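Local coordinates for spindle assembly checkpoint serine/threonine-protein kinase BUB1 (Saccharomyces cerevisiae, PDB 3ESL) that signals in the spindle assembly checkpoint, delaying anaphase until chromosomes are bioriented on the spindle, and phosphorylates BUB3, the piece here being its conserved N-terminal domain, at residues A[74-80]-A[108-114]; A[83-87]-A[101-105]; A[132-137]-A[178-182]. All blocks are in the same frame, centred on the assembly; numbering follows the deposited sequence.

Contact 1 (A[74-80]-A[108-114]); sequences RNDPRFL and KGIGTKL
Asn75 lays its carboxamide against the turn at Gly111-Leu114, crossing the Lys113 side chain at about a right angle. From CB, chi1 of -72° sets CG beside the backbone N, where it lies 3.6 Å from Lys113 CB. Beyond CG the amide does two jobs. OD1 accepts from Lys113 N at 2.9 Å; the N-H points at it fairly straight (162°), but the donor stands above the carbonyl plane. ND2 rests 3.5 Å from Lys113 CD and donates a hydrogen bond to a water, 2.8 Å away. That water donates to Gly109 O and also bonds Thr112 OG1, so one molecule joins both loops. Next to this, Gly111 N donates to Arg74 O at 2.9 Å, and Ile110 CA adds a CA-H...O contact to the same oxygen. The extended Arg74 chain passes the Lys108 and Gly109 carbonyls, while its guanidinium pairs with Glu71. On the apolar side, Leu114 CD1 meets Leu80 CD2 at 3.7 Å as the two leucines slide past each other, and also leans on Pro77. Gly109 closes helix 95-108 in a Schellman motif, Gly111-Leu114 is a type I turn and Asp76 N-caps helix 77-90, its OD1 accepting from Arg78 N: a loop-to-loop junction at one end of paired antiparallel helices, as in TPR-like all-alpha domains.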
# COMPACT_ATOMS: atom_id res chain seq x y z
N ARG A 74 -7.39 -7.31 7.34
CA ARG A 74 -7.36 -7.40 5.87
C ARG A 74 -7.94 -6.17 5.16
O ARG A 74 -7.35 -5.66 4.20
CB ARG A 74 -8.11 -8.65 5.39
CG ARG A 74 -7.27 -9.89 5.31
CD ARG A 74 -8.09 -11.00 4.69
NE ARG A 74 -7.41 -12.29 4.73
CZ ARG A 74 -8.03 -13.47 4.64
NH1 ARG A 74 -9.35 -13.52 4.52
NH2 ARG A 74 -7.32 -14.59 4.69
N ASN A 75 -9.10 -5.71 5.62
CA ASN A 75 -9.73 -4.55 5.02
C ASN A 75 -9.85 -3.36 5.96
O ASN A 75 -10.81 -2.60 5.90
CB ASN A 75 -11.07 -4.94 4.38
CG ASN A 75 -10.88 -5.75 3.12
OD1 ASN A 75 -10.37 -5.24 2.11
ND2 ASN A 75 -11.25 -7.02 3.18
N ASP A 76 -8.85 -3.22 6.84
CA ASP A 76 -8.72 -2.04 7.69
C ASP A 76 -8.14 -0.93 6.81
O ASP A 76 -7.02 -1.08 6.29
CB ASP A 76 -7.80 -2.35 8.88
CG ASP A 76 -7.74 -1.22 9.90
OD1 ASP A 76 -7.59 -0.05 9.52
OD2 ASP A 76 -7.86 -1.51 11.11
N PRO A 77 -8.86 0.19 6.63
CA PRO A 77 -8.36 1.23 5.71
C PRO A 77 -7.05 1.84 6.20
O PRO A 77 -6.26 2.32 5.40
CB PRO A 77 -9.47 2.29 5.72
CG PRO A 77 -10.23 2.05 6.97
CD PRO A 77 -10.14 0.58 7.26
N ARG A 78 -6.83 1.83 7.51
CA ARG A 78 -5.56 2.35 8.04
C ARG A 78 -4.39 1.48 7.57
O ARG A 78 -3.32 2.01 7.21
CB ARG A 78 -5.57 2.38 9.56
CG ARG A 78 -6.71 3.19 10.15
CD ARG A 78 -6.78 3.00 11.67
NE ARG A 78 -7.06 1.60 12.02
CZ ARG A 78 -6.82 1.06 13.22
NH1 ARG A 78 -6.31 1.81 14.20
NH2 ARG A 78 -7.10 -0.21 13.45
N PHE A 79 -4.59 0.16 7.59
CA PHE A 79 -3.57 -0.78 7.13
C PHE A 79 -3.32 -0.62 5.63
O PHE A 79 -2.17 -0.55 5.17
CB PHE A 79 -4.02 -2.20 7.45
CG PHE A 79 -2.95 -3.24 7.25
CD1 PHE A 79 -1.63 -3.03 7.68
CD2 PHE A 79 -3.28 -4.48 6.70
CE1 PHE A 79 -0.64 -4.04 7.50
CE2 PHE A 79 -2.31 -5.48 6.52
CZ PHE A 79 -1.00 -5.25 6.93
N LEU A 80 -4.40 -0.56 4.86
CA LEU A 80 -4.28 -0.33 3.42
C LEU A 80 -3.42 0.91 3.13
O LEU A 80 -2.57 0.88 2.25
CB LEU A 80 -5.66 -0.20 2.77
CG LEU A 80 -5.59 0.10 1.26
CD1 LEU A 80 -4.77 -0.96 0.52
CD2 LEU A 80 -7.00 0.24 0.66
N LYS A 108 -3.57 -12.02 -0.88
CA LYS A 108 -3.86 -12.18 0.54
C LYS A 108 -5.21 -11.58 0.97
O LYS A 108 -5.59 -11.68 2.14
CB LYS A 108 -2.73 -11.57 1.38
CG LYS A 108 -1.42 -12.34 1.29
CD LYS A 108 -0.39 -11.83 2.29
CE LYS A 108 -0.54 -12.47 3.67
NZ LYS A 108 0.06 -13.83 3.73
N GLY A 109 -5.92 -10.97 0.04
CA GLY A 109 -7.19 -10.29 0.34
C GLY A 109 -7.03 -9.01 1.14
O GLY A 109 -7.97 -8.55 1.80
N ILE A 110 -5.84 -8.42 1.08
CA ILE A 110 -5.60 -7.13 1.73
C ILE A 110 -6.12 -5.99 0.85
O ILE A 110 -5.61 -5.74 -0.24
CB ILE A 110 -4.09 -6.94 2.09
CG1 ILE A 110 -3.68 -8.02 3.11
CG2 ILE A 110 -3.82 -5.54 2.68
CD1 ILE A 110 -2.18 -8.19 3.23
N GLY A 111 -7.14 -5.30 1.35
CA GLY A 111 -7.69 -4.14 0.67
C GLY A 111 -8.70 -4.44 -0.43
O GLY A 111 -9.21 -3.53 -1.07
N THR A 112 -9.00 -5.71 -0.65
CA THR A 112 -9.82 -6.09 -1.80
C THR A 112 -11.31 -5.75 -1.66
O THR A 112 -12.09 -5.88 -2.62
CB THR A 112 -9.60 -7.54 -2.22
OG1 THR A 112 -9.83 -8.41 -1.11
CG2 THR A 112 -8.17 -7.74 -2.74
N LYS A 113 -11.71 -5.29 -0.47
CA LYS A 113 -13.06 -4.78 -0.29
C LYS A 113 -13.09 -3.25 -0.17
O LYS A 113 -14.14 -2.65 0.15
CB LYS A 113 -13.73 -5.44 0.92
CG LYS A 113 -13.88 -6.95 0.80
CD LYS A 113 -14.50 -7.55 2.07
CE LYS A 113 -14.48 -9.08 2.01
NZ LYS A 113 -15.29 -9.69 3.12
N LEU A 114 -11.94 -2.61 -0.41
CA LEU A 114 -11.82 -1.15 -0.32
C LEU A 114 -11.57 -0.48 -1.66
O LEU A 114 -10.63 -0.86 -2.38
CB LEU A 114 -10.70 -0.77 0.66
CG LEU A 114 -10.91 -1.28 2.10
CD1 LEU A 114 -9.69 -0.97 2.93
CD2 LEU A 114 -12.18 -0.66 2.72
O HOH W 1 -10.55 -9.25 1.62

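Contact 2 (A[83-87]-A[101-105]); sequences WIWYI and TFKYM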
# COMPACT_ATOMS: atom_id res chain seq x y z
N TRP A 83 0.33 0.31 3.22
CA TRP A 83 0.81 -0.34 1.99
C TRP A 83 0.98 0.70 0.88
O TRP A 83 2.02 0.72 0.23
CB TRP A 83 -0.15 -1.41 1.49
CG TRP A 83 -0.14 -2.66 2.32
CD1 TRP A 83 -0.95 -2.93 3.37
CD2 TRP A 83 0.74 -3.78 2.17
NE1 TRP A 83 -0.64 -4.17 3.89
CE2 TRP A 83 0.38 -4.72 3.17
CE3 TRP A 83 1.78 -4.09 1.28
CZ2 TRP A 83 1.04 -5.94 3.32
CZ3 TRP A 83 2.44 -5.33 1.42
CH2 TRP A 83 2.06 -6.23 2.44
N ILE A 84 -0.02 1.55 0.68
CA ILE A 84 0.05 2.52 -0.42
C ILE A 84 1.11 3.61 -0.16
O ILE A 84 1.79 4.03 -1.10
CB ILE A 84 -1.35 3.09 -0.77
CG1 ILE A 84 -2.27 1.94 -1.20
CG2 ILE A 84 -1.26 4.15 -1.89
CD1 ILE A 84 -3.73 2.29 -1.26
N TRP A 85 1.28 4.02 1.09
CA TRP A 85 2.36 4.95 1.45
C TRP A 85 3.71 4.32 1.17
O TRP A 85 4.60 4.96 0.63
CB TRP A 85 2.26 5.41 2.90
CG TRP A 85 1.39 6.65 3.03
CD1 TRP A 85 0.13 6.71 3.54
CD2 TRP A 85 1.74 7.99 2.64
NE1 TRP A 85 -0.34 8.01 3.50
CE2 TRP A 85 0.63 8.81 2.95
CE3 TRP A 85 2.88 8.57 2.06
CZ2 TRP A 85 0.63 10.20 2.70
CZ3 TRP A 85 2.87 9.95 1.81
CH2 TRP A 85 1.76 10.74 2.14
N TYR A 86 3.83 3.04 1.50
CA TYR A 86 5.09 2.33 1.26
C TYR A 86 5.44 2.31 -0.22
O TYR A 86 6.56 2.64 -0.61
CB TYR A 86 5.09 0.90 1.82
CG TYR A 86 6.46 0.28 1.73
CD1 TYR A 86 7.39 0.43 2.77
CD2 TYR A 86 6.87 -0.39 0.58
CE1 TYR A 86 8.66 -0.09 2.67
CE2 TYR A 86 8.16 -0.91 0.48
CZ TYR A 86 9.03 -0.78 1.53
OH TYR A 86 10.29 -1.30 1.42
N ILE A 87 4.48 1.90 -1.04
CA ILE A 87 4.69 1.84 -2.49
C ILE A 87 5.09 3.22 -3.02
O ILE A 87 6.05 3.33 -3.78
CB ILE A 87 3.42 1.30 -3.19
CG1 ILE A 87 3.17 -0.16 -2.79
CG2 ILE A 87 3.53 1.43 -4.72
CD1 ILE A 87 1.72 -0.60 -3.05
N THR A 101 3.74 -5.75 -5.35
CA THR A 101 3.18 -5.45 -4.03
C THR A 101 1.65 -5.46 -4.11
O THR A 101 1.01 -6.12 -3.29
CB THR A 101 3.74 -4.13 -3.46
OG1 THR A 101 5.17 -4.19 -3.43
CG2 THR A 101 3.24 -3.91 -2.01
N PHE A 102 1.07 -4.79 -5.11
CA PHE A 102 -0.39 -4.82 -5.25
C PHE A 102 -0.91 -6.25 -5.48
O PHE A 102 -1.94 -6.63 -4.93
CB PHE A 102 -0.86 -3.93 -6.40
CG PHE A 102 -0.92 -2.47 -6.06
CD1 PHE A 102 -1.91 -1.97 -5.22
CD2 PHE A 102 -0.02 -1.57 -6.66
CE1 PHE A 102 -1.98 -0.59 -4.93
CE2 PHE A 102 -0.07 -0.21 -6.38
CZ PHE A 102 -1.06 0.29 -5.51
N LYS A 103 -0.19 -7.02 -6.29
CA LYS A 103 -0.55 -8.41 -6.56
C LYS A 103 -0.50 -9.31 -5.31
O LYS A 103 -1.36 -10.19 -5.13
CB LYS A 103 0.37 -8.99 -7.65
CG LYS A 103 0.07 -8.41 -9.01
CD LYS A 103 1.15 -8.77 -10.01
CE LYS A 103 1.31 -10.28 -10.12
NZ LYS A 103 1.88 -10.70 -11.44
N TYR A 104 0.50 -9.07 -4.46
CA TYR A 104 0.65 -9.80 -3.21
C TYR A 104 -0.51 -9.49 -2.26
O TYR A 104 -1.13 -10.39 -1.69
CB TYR A 104 1.98 -9.40 -2.58
CG TYR A 104 2.29 -10.00 -1.23
CD1 TYR A 104 2.86 -11.27 -1.13
CD2 TYR A 104 2.05 -9.28 -0.06
CE1 TYR A 104 3.18 -11.82 0.12
CE2 TYR A 104 2.37 -9.81 1.19
CZ TYR A 104 2.93 -11.08 1.26
OH TYR A 104 3.25 -11.62 2.49
N MET A 105 -0.79 -8.20 -2.09
CA MET A 105 -1.99 -7.77 -1.37
C MET A 105 -3.27 -8.44 -1.91
O MET A 105 -4.07 -8.97 -1.14
CB MET A 105 -2.11 -6.25 -1.46
CG MET A 105 -0.96 -5.50 -0.78
SD MET A 105 -0.92 -3.78 -1.37
CE MET A 105 -2.38 -3.14 -0.56
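An antiparallel helical hairpin of the TPR-like fold is packed here: helices 77-90 and 95-108 follow each other in the chain, and their segments run at 162° with axes 11.4 Å apart. The wide spacing is filled by large side chains from both helices. Trp83 lies along Met105, the two pointing in opposite directions; Met105 CG sits over one face of the indole, 3.9 Å from the centroid of its six-membered ring. Met105 SD makes an oblique Met-aromatic contact with the five-membered ring, and the bend at chi3 (71°) folds CE back to 3.5 Å from Trp83 CB. Thr101 CG2 approaches the indole at its edge, 3.6 Å from Trp83 CE3, while Thr101 OG1 turns back to Glu97 O in its own helix. At the far end of the indole, Trp83 CH2 reaches the edge of the Tyr104 ring. An alanine in place of Trp83 is likely to leave Met105 without the face it lies on and open a gap between the helices beside Thr101 and Tyr104. Phe79 and Leu64 also border the tryptophan. One turn on, Ile87 meets Thr101 tip to tip, and its CD1 stands over the Phe102 ring, 3.9 Å from the centroid and 16° off the normal.

Contact 3 (A[132-137]-A[178-182]); sequences LEAKVL and SRERL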
# COMPACT_ATOMS: atom_id res chain seq x y z
N LEU A 132 -6.32 -0.29 -20.74
CA LEU A 132 -7.58 -1.02 -20.65
C LEU A 132 -7.62 -1.99 -19.46
O LEU A 132 -8.68 -2.25 -18.89
CB LEU A 132 -7.94 -1.69 -21.98
CG LEU A 132 -8.07 -0.70 -23.16
CD1 LEU A 132 -8.26 -1.42 -24.49
CD2 LEU A 132 -9.17 0.34 -22.94
N GLU A 133 -6.44 -2.48 -19.06
CA GLU A 133 -6.34 -3.28 -17.83
C GLU A 133 -6.71 -2.43 -16.61
O GLU A 133 -7.39 -2.91 -15.69
CB GLU A 133 -4.93 -3.85 -17.66
CG GLU A 133 -4.56 -4.92 -18.69
CD GLU A 133 -3.86 -4.37 -19.93
OE1 GLU A 133 -4.02 -3.17 -20.26
OE2 GLU A 133 -3.14 -5.15 -20.58
N ALA A 134 -6.27 -1.17 -16.62
CA ALA A 134 -6.58 -0.23 -15.53
C ALA A 134 -8.08 0.01 -15.40
O ALA A 134 -8.60 0.12 -14.28
CB ALA A 134 -5.84 1.09 -15.72
N LYS A 135 -8.79 0.06 -16.53
CA LYS A 135 -10.25 0.23 -16.51
C LYS A 135 -10.91 -1.01 -15.93
O LYS A 135 -11.78 -0.90 -15.06
CB LYS A 135 -10.79 0.53 -17.92
CG LYS A 135 -12.31 0.51 -18.04
CD LYS A 135 -12.75 1.00 -19.42
CE LYS A 135 -14.26 0.97 -19.55
NZ LYS A 135 -14.72 1.98 -20.54
N VAL A 136 -10.47 -2.19 -16.36
CA VAL A 136 -11.05 -3.45 -15.91
C VAL A 136 -10.87 -3.60 -14.39
O VAL A 136 -11.75 -4.12 -13.70
CB VAL A 136 -10.46 -4.65 -16.66
CG1 VAL A 136 -11.01 -5.97 -16.11
CG2 VAL A 136 -10.77 -4.55 -18.15
N LEU A 137 -9.73 -3.14 -13.89
CA LEU A 137 -9.46 -3.20 -12.46
C LEU A 137 -10.47 -2.38 -11.66
O LEU A 137 -10.94 -2.82 -10.60
CB LEU A 137 -8.04 -2.75 -12.19
CG LEU A 137 -7.43 -3.06 -10.83
CD1 LEU A 137 -7.64 -4.52 -10.43
CD2 LEU A 137 -5.96 -2.70 -10.94
N SER A 178 -8.72 -7.38 -22.86
CA SER A 178 -8.24 -6.53 -21.76
C SER A 178 -8.51 -7.17 -20.40
O SER A 178 -7.68 -7.09 -19.49
CB SER A 178 -8.83 -5.12 -21.82
OG SER A 178 -10.21 -5.11 -21.52
N ARG A 179 -9.67 -7.82 -20.27
CA ARG A 179 -10.01 -8.55 -19.05
C ARG A 179 -9.09 -9.75 -18.87
O ARG A 179 -8.62 -10.02 -17.76
CB ARG A 179 -11.47 -9.01 -19.06
CG ARG A 179 -12.48 -7.89 -19.30
CD ARG A 179 -13.72 -8.10 -18.46
NE ARG A 179 -14.84 -7.27 -18.91
CZ ARG A 179 -16.00 -7.74 -19.35
NH1 ARG A 179 -16.22 -9.06 -19.40
NH2 ARG A 179 -16.96 -6.91 -19.74
N GLU A 180 -8.82 -10.47 -19.96
CA GLU A 180 -7.92 -11.61 -19.93
C GLU A 180 -6.46 -11.21 -19.72
O GLU A 180 -5.70 -11.94 -19.09
CB GLU A 180 -8.07 -12.46 -21.19
CG GLU A 180 -9.17 -13.52 -21.09
CD GLU A 180 -8.80 -14.69 -20.18
OE1 GLU A 180 -7.59 -14.95 -19.99
OE2 GLU A 180 -9.73 -15.36 -19.66
N ARG A 181 -6.10 -10.04 -20.24
CA ARG A 181 -4.78 -9.46 -20.01
C ARG A 181 -4.60 -9.09 -18.54
O ARG A 181 -3.56 -9.40 -17.95
CB ARG A 181 -4.56 -8.22 -20.90
CG ARG A 181 -4.13 -8.53 -22.34
CD ARG A 181 -3.72 -7.25 -23.05
NE ARG A 181 -4.88 -6.39 -23.32
CZ ARG A 181 -4.83 -5.07 -23.42
NH1 ARG A 181 -3.68 -4.42 -23.26
NH2 ARG A 181 -5.94 -4.38 -23.67
N LEU A 182 -5.62 -8.46 -17.95
CA LEU A 182 -5.60 -8.15 -16.51
C LEU A 182 -5.52 -9.42 -15.66
O LEU A 182 -4.71 -9.49 -14.74
CB LEU A 182 -6.81 -7.30 -16.08
CG LEU A 182 -6.81 -6.94 -14.58
CD1 LEU A 182 -5.63 -6.03 -14.22
CD2 LEU A 182 -8.13 -6.31 -14.15
O HOH W 2 -4.71 -1.34 -22.76
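Leu182 slides past Val136 in the opposite direction, its CD2 3.5 Å from Val136 CG1. With CG anti to the backbone N, the leucine reaches across to helix 131-143, where CD2 also meets Leu137 N and CB while CD1 lies by Glu133 CB. Val136 is gripped on both branches: CG1 faces Leu182, whereas CG2 lies 3.5 Å from Ser178 OG and close to Arg179 CG, whose chain crosses the valine at about a right angle. One turn earlier, Leu132 CB and Ser178 CB approach to 3.5 Å, consistent with the small serine. Ser178 OG has a weak hydrogen bond to Glu170.

The polar side is built by Glu133 and Arg181. The glutamate bends at chi2 (92°), bringing OE2 to 2.8 Å from Arg181 NH1 in a salt bridge. The carboxylate oxygen lies over a face of the guanidinium, and the two planes are 65° apart, so this is not the coplanar two-pronged pairing. CB and CD of Arg181 pass beside OE2, and the bend at chi3 swings the guanidinium back over the carboxylate; its NH2 lies close to Leu132 CB, with Leu132 CD1 at the guanidinium edge, in its plane. A water accepts from Leu132 N at 2.8 Å and from Arg181 NH1 at 3.3 Å, linking the first turn of helix 131-143 to the arginine. The positive charge, together with the nearby helix start, would probably favour an ionised Glu133. Asp177 adds only a long, weak ion pair at Arg181 NE.

The two segments cross nearly perpendicularly (-83°), their axes 8.4 Å apart. Helix 177-186 thus lies across helix 131-143, with Leu182 and Leu137 both reaching Leu125 of helix 115-127, while Ala134 and Lys135 turn to helix 149-165.

How the contacts relate
Contact 2 is the deeply buried one, about 3 Å from the chain centre, and wholly apolar across its helices. It is nested along the chain inside the loop closed by contact 1, and both use helix 77-90: contact 1 joins the loops at one end of the same hairpin, and is more polar, using backbone groups, an amide and a water. The two touch directly, with Leu80 CD1 3.4 Å from Met105 CE and Ile110 N probably bonded to Met105 O. Contact 3 stands apart, centres 19 to 21 Å from the others, nearer the domain's periphery. There two later helices cross almost perpendicularly, joining an apolar patch to a salt bridge, unlike the antiparallel packing of contact 2.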